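4-alpha-glucanotransferase (Corynebacterium glutamicum, PDB 5B68) belongs to the amylomaltases, also called disproportionating enzymes, and combines a TIM-barrel-type family domain with a beta-sandwich domain. Local coordinates at residues 8-13 with 42-47; 385-390 with 444-449. All blocks are in the same frame, centred on the assembly; numbering follows the deposited sequence.

Interaction 1: 8-13 with 42-47. With SO4 (sulfate ion), chain G.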
loop_
_atom_site.group_PDB
_atom_site.type_symbol
_atom_site.label_atom_id
_atom_site.label_comp_id
_atom_site.label_asym_id
_atom_site.label_seq_id
_atom_site.Cartn_x
_atom_site.Cartn_y
_atom_site.Cartn_z
ATOM N N ASN A 8 25.882 -15.941 -13.186
ATOM C CA ASN A 8 24.693 -15.576 -13.996
ATOM C C ASN A 8 23.675 -16.706 -14.076
ATOM O O ASN A 8 22.453 -16.473 -13.955
ATOM C CB ASN A 8 25.079 -15.191 -15.439
ATOM C CG ASN A 8 25.767 -13.854 -15.513
ATOM O OD1 ASN A 8 25.738 -13.086 -14.580
ATOM N ND2 ASN A 8 26.462 -13.612 -16.620
ATOM N N GLU A 9 24.158 -17.931 -14.219
ATOM C CA GLU A 9 23.264 -19.053 -14.289
ATOM C C GLU A 9 22.497 -19.163 -12.985
ATOM O O GLU A 9 21.269 -19.362 -13.009
ATOM C CB GLU A 9 24.006 -20.359 -14.572
ATOM C CG GLU A 9 23.092 -21.525 -14.945
ATOM C CD GLU A 9 23.852 -22.814 -15.299
ATOM O OE1 GLU A 9 23.195 -23.843 -15.440
ATOM O OE2 GLU A 9 25.083 -22.805 -15.436
ATOM N N LEU A 10 23.197 -18.999 -11.888
ATOM C CA LEU A 10 22.574 -19.112 -10.588
ATOM C C LEU A 10 21.609 -17.978 -10.311
ATOM O O LEU A 10 20.505 -18.188 -9.848
ATOM C CB LEU A 10 23.640 -19.189 -9.522
ATOM C CG LEU A 10 23.184 -19.503 -8.091
ATOM C CD1 LEU A 10 22.470 -20.845 -7.914
ATOM C CD2 LEU A 10 24.389 -19.455 -7.197
ATOM N N ALA A 11 22.060 -16.761 -10.578
ATOM C CA ALA A 11 21.198 -15.592 -10.481
ATOM C C ALA A 11 19.894 -15.779 -11.277
ATOM O O ALA A 11 18.816 -15.471 -10.732
ATOM C CB ALA A 11 21.962 -14.347 -11.010
ATOM N N ASP A 12 19.959 -16.252 -12.519
ATOM C CA ASP A 12 18.761 -16.518 -13.310
ATOM C C ASP A 12 17.788 -17.470 -12.645
ATOM O O ASP A 12 16.586 -17.232 -12.690
ATOM C CB ASP A 12 19.076 -17.113 -14.694
ATOM C CG ASP A 12 19.750 -16.137 -15.613
ATOM O OD1 ASP A 12 19.795 -14.909 -15.375
ATOM O OD2 ASP A 12 20.347 -16.656 -16.567
ATOM N N LEU A 13 18.288 -18.529 -12.010
ATOM C CA LEU A 13 17.372 -19.545 -11.376
ATOM C C LEU A 13 16.601 -18.952 -10.181
ATOM O O LEU A 13 15.476 -19.357 -9.861
ATOM C CB LEU A 13 18.164 -20.738 -10.881
ATOM C CG LEU A 13 18.808 -21.576 -11.996
ATOM C CD1 LEU A 13 19.724 -22.574 -11.314
ATOM C CD2 LEU A 13 17.795 -22.231 -12.916
ATOM N N LEU A 42 18.702 -14.410 -0.100
ATOM C CA LEU A 42 17.608 -15.361 -0.463
ATOM C C LEU A 42 17.837 -16.740 0.105
ATOM O O LEU A 42 17.094 -17.669 -0.229
ATOM C CB LEU A 42 17.485 -15.410 -1.989
ATOM C CG LEU A 42 17.011 -14.131 -2.652
ATOM C CD1 LEU A 42 17.040 -14.338 -4.159
ATOM C CD2 LEU A 42 15.677 -13.603 -2.144
ATOM N N GLY A 43 18.843 -16.910 0.958
ATOM C CA GLY A 43 19.104 -18.190 1.588
ATOM C C GLY A 43 20.040 -19.133 0.794
ATOM O O GLY A 43 20.201 -20.293 1.170
ATOM N N VAL A 44 20.704 -18.639 -0.262
ATOM C CA VAL A 44 21.586 -19.483 -1.004
ATOM C C VAL A 44 22.905 -19.589 -0.221
ATOM O O VAL A 44 23.511 -18.567 0.141
ATOM C CB VAL A 44 21.802 -18.998 -2.445
ATOM C CG1 VAL A 44 22.702 -19.964 -3.188
ATOM C CG2 VAL A 44 20.434 -18.836 -3.204
ATOM N N ASN A 45 23.291 -20.817 0.080
ATOM C CA ASN A 45 24.528 -21.090 0.815
ATOM C C ASN A 45 25.798 -20.929 -0.094
ATOM O O ASN A 45 26.191 -21.853 -0.788
ATOM C CB ASN A 45 24.408 -22.490 1.411
ATOM C CG ASN A 45 25.591 -22.865 2.285
ATOM O OD1 ASN A 45 26.504 -22.088 2.477
ATOM N ND2 ASN A 45 25.557 -24.078 2.827
ATOM N N LEU A 46 26.358 -19.729 -0.072
ATOM C CA LEU A 46 27.597 -19.380 -0.728
ATOM C C LEU A 46 28.444 -18.770 0.356
ATOM O O LEU A 46 27.923 -18.151 1.267
ATOM C CB LEU A 46 27.387 -18.318 -1.786
ATOM C CG LEU A 46 26.464 -18.603 -2.952
ATOM C CD1 LEU A 46 26.264 -17.326 -3.739
ATOM C CD2 LEU A 46 27.076 -19.683 -3.810
ATOM N N ASP A 47 29.753 -18.904 0.248
ATOM C CA ASP A 47 30.616 -18.558 1.373
ATOM C C ASP A 47 30.527 -17.087 1.819
ATOM O O ASP A 47 30.397 -16.176 1.009
ATOM C CB ASP A 47 32.057 -19.010 1.126
ATOM C CG ASP A 47 32.302 -20.471 1.546
ATOM O OD1 ASP A 47 31.372 -21.303 1.436
ATOM O OD2 ASP A 47 33.433 -20.793 1.980
HETATM S S SO4 G . 23.108 -26.202 1.078
HETATM O O1 SO4 G . 22.010 -25.525 0.352
HETATM O O2 SO4 G . 22.840 -27.675 1.095
HETATM O O3 SO4 G . 24.397 -26.007 0.388
HETATM O O4 SO4 G . 23.030 -25.578 2.449
#
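Leu10 CD2, a single methyl group, carries the whole contact from its side: it lies 4.3 Å from Leu46 CD2 and 4.4 Å from Val44 CG1. This is apolar packing of the N-terminal helix 5-13 onto the loop that leaves helix 32-41, a helix closed by a Schellman motif. No hydrogen bond joins the two segments, and their mutual burial totals just 88 Å². The closest CA atoms, those of Leu10 and Val44, are 9.6 Å apart, so the side chains must bridge the gap; Leu10 does its share by setting CG trans to its backbone N (chi1 -172°). Val44 and Leu46 both start toward the helix. Leu39 of helix 32-41 touches all three residues and so completes the apolar cluster. Gly43, with its positive phi (89°), is the C-prime residue of the Schellman motif: Gly43 N bonds to Arg40 O, and Val44 N reaches back to Leu39 O. Between the two apolar loop residues sits exposed Asn45, which helps Arg59, Gln60 and Arg67 hold a sulfate ion, probably from the crystallisation liquor. The nearly straight bond (168°) runs from Asn45 ND2 to sulfate O4 at 3.0 Å.

Interaction 2: 385-390 with 444-449. With SO4 (sulfate ion), chain K; SO4 (sulfate ion), chain F.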
loop_
_atom_site.group_PDB
_atom_site.type_symbol
_atom_site.label_atom_id
_atom_site.label_comp_id
_atom_site.label_asym_id
_atom_site.label_seq_id
_atom_site.Cartn_x
_atom_site.Cartn_y
_atom_site.Cartn_z
ATOM N N ALA A 385 -8.800 2.706 0.632
ATOM C CA ALA A 385 -7.609 2.527 1.405
ATOM C C ALA A 385 -6.342 2.605 0.536
ATOM O O ALA A 385 -6.387 2.490 -0.712
ATOM C CB ALA A 385 -7.740 1.171 2.136
ATOM N N ASP A 386 -5.216 2.880 1.172
ATOM C CA ASP A 386 -3.907 2.948 0.509
ATOM C C ASP A 386 -2.995 1.906 1.173
ATOM O O ASP A 386 -2.924 1.872 2.385
ATOM C CB ASP A 386 -3.314 4.358 0.668
ATOM C CG ASP A 386 -2.059 4.625 -0.168
ATOM O OD1 ASP A 386 -1.369 3.736 -0.688
ATOM O OD2 ASP A 386 -1.670 5.772 -0.226
ATOM N N LEU A 387 -2.285 1.123 0.362
ATOM C CA LEU A 387 -1.382 0.025 0.842
ATOM C C LEU A 387 0.024 0.482 0.656
ATOM O O LEU A 387 0.480 0.678 -0.472
ATOM C CB LEU A 387 -1.643 -1.225 0.036
ATOM C CG LEU A 387 -0.789 -2.492 0.315
ATOM C CD1 LEU A 387 -0.893 -2.916 1.781
ATOM C CD2 LEU A 387 -1.225 -3.567 -0.661
ATOM N N ALA A 388 0.745 0.684 1.759
ATOM C CA ALA A 388 2.122 0.965 1.716
ATOM C C ALA A 388 2.900 -0.207 1.019
ATOM O O ALA A 388 2.395 -1.341 0.990
ATOM C CB ALA A 388 2.583 1.161 3.159
ATOM N N VAL A 389 4.087 0.059 0.514
ATOM C CA VAL A 389 4.914 -0.947 -0.169
ATOM C C VAL A 389 5.496 -1.999 0.798
ATOM O O VAL A 389 5.789 -3.121 0.407
ATOM C CB VAL A 389 6.175 -0.358 -0.892
ATOM C CG1 VAL A 389 6.615 -1.383 -1.936
ATOM C CG2 VAL A 389 5.882 0.923 -1.561
ATOM N N GLY A 390 5.733 -1.584 2.024
ATOM C CA GLY A 390 6.474 -2.444 2.920
ATOM C C GLY A 390 6.483 -1.960 4.335
ATOM O O GLY A 390 5.758 -1.077 4.715
ATOM N N ARG A 444 -2.479 -12.621 0.982
ATOM C CA ARG A 444 -3.896 -12.694 1.131
ATOM C C ARG A 444 -4.426 -11.974 2.402
ATOM O O ARG A 444 -5.397 -11.215 2.332
ATOM C CB ARG A 444 -4.402 -14.166 1.228
ATOM C CG ARG A 444 -5.923 -14.229 1.324
ATOM C CD ARG A 444 -6.393 -15.660 1.576
ATOM N NE ARG A 444 -6.144 -16.044 2.940
ATOM C CZ ARG A 444 -6.378 -17.264 3.452
ATOM N NH1 ARG A 444 -6.854 -18.224 2.674
ATOM N NH2 ARG A 444 -6.061 -17.545 4.739
ATOM N N ASN A 445 -3.807 -12.271 3.545
ATOM C CA ASN A 445 -4.377 -11.825 4.802
ATOM C C ASN A 445 -4.254 -10.293 4.958
ATOM O O ASN A 445 -5.225 -9.657 5.451
ATOM C CB ASN A 445 -3.705 -12.554 5.961
ATOM C CG ASN A 445 -4.148 -14.021 6.053
ATOM O OD1 ASN A 445 -5.037 -14.458 5.361
ATOM N ND2 ASN A 445 -3.543 -14.737 6.951
ATOM N N LEU A 446 -3.125 -9.709 4.549
ATOM C CA LEU A 446 -3.003 -8.252 4.635
ATOM C C LEU A 446 -4.028 -7.583 3.680
ATOM O O LEU A 446 -4.753 -6.645 4.084
ATOM C CB LEU A 446 -1.602 -7.783 4.464
ATOM C CG LEU A 446 -1.013 -7.677 3.071
ATOM C CD1 LEU A 446 -1.343 -6.371 2.348
ATOM C CD2 LEU A 446 0.446 -7.871 3.171
ATOM N N LEU A 447 -4.173 -8.136 2.470
ATOM C CA LEU A 447 -5.129 -7.596 1.548
ATOM C C LEU A 447 -6.558 -7.690 2.045
ATOM O O LEU A 447 -7.392 -6.741 1.883
ATOM C CB LEU A 447 -5.010 -8.244 0.152
ATOM C CG LEU A 447 -3.780 -7.954 -0.670
ATOM C CD1 LEU A 447 -3.615 -8.901 -1.869
ATOM C CD2 LEU A 447 -3.848 -6.496 -1.135
ATOM N N ARG A 448 -6.927 -8.865 2.549
ATOM C CA ARG A 448 -8.262 -9.015 2.990
ATOM C C ARG A 448 -8.621 -8.001 4.138
ATOM O O ARG A 448 -9.717 -7.488 4.180
ATOM C CB ARG A 448 -8.479 -10.444 3.484
ATOM C CG ARG A 448 -9.871 -10.703 3.891
ATOM C CD ARG A 448 -10.184 -12.152 3.857
ATOM N NE ARG A 448 -10.027 -12.741 2.536
ATOM C CZ ARG A 448 -10.332 -13.995 2.260
ATOM N NH1 ARG A 448 -10.810 -14.782 3.225
ATOM N NH2 ARG A 448 -10.156 -14.497 1.037
ATOM N N THR A 449 -7.696 -7.740 5.041
ATOM C CA THR A 449 -7.918 -6.754 6.098
ATOM C C THR A 449 -8.010 -5.306 5.534
ATOM O O THR A 449 -8.949 -4.569 5.861
ATOM C CB THR A 449 -6.877 -6.873 7.171
ATOM O OG1 THR A 449 -6.996 -8.185 7.764
ATOM C CG2 THR A 449 -7.091 -5.813 8.231
HETATM S S SO4 K . -6.985 -21.161 4.758
HETATM O O1 SO4 K . -8.123 -22.046 5.127
HETATM O O2 SO4 K . -5.677 -21.858 4.879
HETATM O O3 SO4 K . -7.130 -20.726 3.332
HETATM O O4 SO4 K . -7.028 -20.046 5.736
HETATM S S SO4 F . -13.737 -13.763 6.063
HETATM O O1 SO4 F . -14.017 -14.895 6.985
HETATM O O2 SO4 F . -14.157 -14.096 4.694
HETATM O O3 SO4 F . -12.256 -13.503 6.134
HETATM O O4 SO4 F . -14.597 -12.651 6.450
#
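Arg444 NH1 donates to O3 of a sulfate ion, probably from the crystallisation liquor, at 2.6 Å and nearly straight (166°), while Arg444 NH2 bonds to O4 of the same ion at 2.9 Å. The sulfate sits at the edge of the guanidinium, in its plane. Asn445 OD1 lies at the edge and in plane too: Arg444 NE donates to Asn445 OD1 at 3.1 Å (159°), and Arg444 NH2 adds a weak second bond; partners at the edge hold the group's orientation. CD of Arg444 lies over one face of the Arg448 guanidinium, near the rim, while Arg448 makes a salt bridge to Glu497. Another flank of this helix, 441-452, packs on strand 382-387 in the beta-alpha manner of a TIM barrel, the helix leading into strand 456-459, whose Arg458 pairs with Leu387 through the backbone. Leu387 points at the helix, whereas the neighbouring Asp386 hydrogen-bonds Tyr235. Leu387 CD1 meets Leu446 CD1 at 3.5 Å, and Leu387 CD2 meets Leu447 CD2 at 4.0 Å while also lying near Leu446 CD1, the side chains crossing about perpendicularly in both pairs. Leu446 reaches the strand with CG wedged between backbone N and carbonyl carbon (chi1 80°). Leu447 starts off to one side, touching Ile493 and Leu494 of helix 487-500 as well, and it is CD2 that turns back to the strand.

Overall arrangement
The two contacts follow one another along the chain: interaction 1 closes at residue 47, long before interaction 2 opens at 385. Their centres are about 30 Å apart, their nearest atoms about 15 Å, and they share no helix or strand. Interaction 1 joins helix 5-13 to the loop between helices 32-41 and 54-69, with its centre about 29 Å from that of the chain. Interaction 2 has its centre about 6 Å from that of the chain, where the eight-stranded parallel sheet meets its surrounding helices. Residues 73-163, assigned to the beta-sandwich family, come between them in sequence. One contact thus lies in a peripheral helical region and the other in the central barrel.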